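Local coordinates for protein putative ABC transporter subunit, substrate-binding component (Rhodopseudomonas palustris, PDB 4EVQ) that binds 4-hydroxybenzoate as the substrate-binding component of an ABC transporter and probably delivers such lignin-derived aromatic acids for uptake, at residues A[90-95]-A[133-138]. Numbering follows the deposited sequence.
With PHB (p-hydroxybenzoic acid), chain H.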
# COMPACT_ATOMS: atom_id res chain seq x y z
N VAL A 90 0.02 -7.98 -1.75
CA VAL A 90 0.71 -7.13 -0.78
C VAL A 90 2.19 -6.99 -0.96
O VAL A 90 2.70 -5.88 -1.03
CB VAL A 90 0.40 -7.62 0.66
CG1 VAL A 90 1.27 -6.93 1.72
CG2 VAL A 90 -1.09 -7.40 0.99
N HIS A 91 2.90 -8.10 -1.04
CA HIS A 91 4.37 -8.14 -1.07
C HIS A 91 4.88 -7.86 -2.49
O HIS A 91 4.44 -8.49 -3.44
CB HIS A 91 4.79 -9.53 -0.57
CG HIS A 91 6.27 -9.76 -0.45
ND1 HIS A 91 7.11 -9.91 -1.53
CD2 HIS A 91 7.03 -10.01 0.64
CE1 HIS A 91 8.33 -10.20 -1.11
NE2 HIS A 91 8.31 -10.24 0.21
N SER A 92 5.77 -6.89 -2.62
CA SER A 92 6.24 -6.46 -3.92
C SER A 92 6.92 -7.53 -4.73
O SER A 92 6.83 -7.51 -5.95
CB SER A 92 7.22 -5.29 -3.79
OG SER A 92 6.58 -4.05 -3.61
N GLY A 93 7.64 -8.43 -4.09
CA GLY A 93 8.27 -9.51 -4.84
C GLY A 93 7.25 -10.47 -5.44
O GLY A 93 7.40 -10.89 -6.60
N VAL A 94 6.22 -10.83 -4.68
CA VAL A 94 5.14 -11.65 -5.26
C VAL A 94 4.44 -10.89 -6.36
O VAL A 94 4.17 -11.44 -7.44
CB VAL A 94 4.11 -12.04 -4.17
CG1 VAL A 94 2.93 -12.86 -4.73
CG2 VAL A 94 4.77 -12.76 -3.03
N ALA A 95 4.12 -9.63 -6.12
CA ALA A 95 3.38 -8.84 -7.09
C ALA A 95 4.09 -8.67 -8.40
O ALA A 95 3.43 -8.70 -9.46
CB ALA A 95 3.03 -7.49 -6.52
N PHE A 133 -0.03 2.86 -4.28
CA PHE A 133 1.07 3.82 -4.30
C PHE A 133 2.24 3.13 -4.98
O PHE A 133 2.23 1.90 -5.14
CB PHE A 133 1.46 4.27 -2.87
CG PHE A 133 1.95 3.12 -2.07
CD1 PHE A 133 1.05 2.26 -1.49
CD2 PHE A 133 3.29 2.78 -2.04
CE1 PHE A 133 1.47 1.09 -0.91
CE2 PHE A 133 3.71 1.62 -1.40
CZ PHE A 133 2.79 0.78 -0.89
N ALA A 134 3.28 3.91 -5.29
CA ALA A 134 4.56 3.40 -5.68
C ALA A 134 5.59 3.63 -4.58
O ALA A 134 5.65 4.74 -4.00
CB ALA A 134 5.01 4.07 -6.97
N ASN A 135 6.43 2.63 -4.36
CA ASN A 135 7.42 2.67 -3.28
C ASN A 135 8.32 3.87 -3.35
O ASN A 135 8.55 4.54 -2.35
CB ASN A 135 8.28 1.41 -3.38
CG ASN A 135 7.57 0.13 -2.94
OD1 ASN A 135 6.66 0.15 -2.12
ND2 ASN A 135 8.02 -0.98 -3.48
N GLY A 136 8.88 4.16 -4.51
CA GLY A 136 9.85 5.25 -4.56
C GLY A 136 9.17 6.58 -4.33
O GLY A 136 9.73 7.47 -3.67
N GLN A 137 7.95 6.73 -4.84
CA GLN A 137 7.26 7.99 -4.65
C GLN A 137 6.91 8.30 -3.19
O GLN A 137 7.11 9.41 -2.70
CB GLN A 137 6.01 8.06 -5.53
CG GLN A 137 5.39 9.46 -5.55
CD GLN A 137 4.30 9.65 -6.59
OE1 GLN A 137 3.68 8.71 -7.03
NE2 GLN A 137 4.05 10.91 -6.93
N ILE A 138 6.45 7.30 -2.46
CA ILE A 138 6.15 7.55 -1.06
C ILE A 138 7.45 7.73 -0.26
O ILE A 138 7.51 8.56 0.62
CB ILE A 138 5.22 6.48 -0.43
CG1 ILE A 138 4.71 7.01 0.91
CG2 ILE A 138 5.86 5.10 -0.32
CD1 ILE A 138 3.60 6.15 1.55
C1' PHB H . 5.27 -4.21 -0.39
O1' PHB H . 5.94 -5.27 -0.32
O2' PHB H . 5.12 -3.55 -1.49
C1 PHB H . 4.60 -3.63 0.79
C2 PHB H . 4.26 -4.46 1.86
C3 PHB H . 3.65 -3.92 2.98
C4 PHB H . 3.40 -2.59 3.04
C5 PHB H . 3.71 -1.75 1.98
C6 PHB H . 4.31 -2.29 0.88
O4 PHB H . 2.81 -2.04 4.12
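S92 and N135 meet beside the carboxylate of bound p-hydroxybenzoic acid, in the ligand cleft of a periplasmic binding protein of the leucine-binding family. Each stands in the first turn of a helix, 92-105 or 135-148, and their side chains reach across a wide gap, with CA atoms 9.2 Å apart. The link is one weak hydrogen bond, N135 ND2 to S92 OG at 3.4 Å (156°); the amide nitrogen has a stronger partner in E166, which probably fixes the rotation of the amide.

S92 grips the ligand twice. With chi1 at -81°, OG is turned to the backbone N side, anti to the carbonyl carbon, which lets the hydroxyl bond O2' at 2.6 Å, while S92 N donates to O1' at 2.8 Å. The N-terminus of helix 92-105 would probably help to stabilise the carboxylate form. H91 caps that helix, its ND1 accepting weakly from G93 N and V94 N, and its ring stacks with Y161, itself a ligand partner.

Hydrophobic side chains meet the benzoate ring. V90 CG1 approaches ligand C2 at 3.9 Å, and from 133-138, F133 presents its ring edge, CZ lying 3.9 Å from ligand C6.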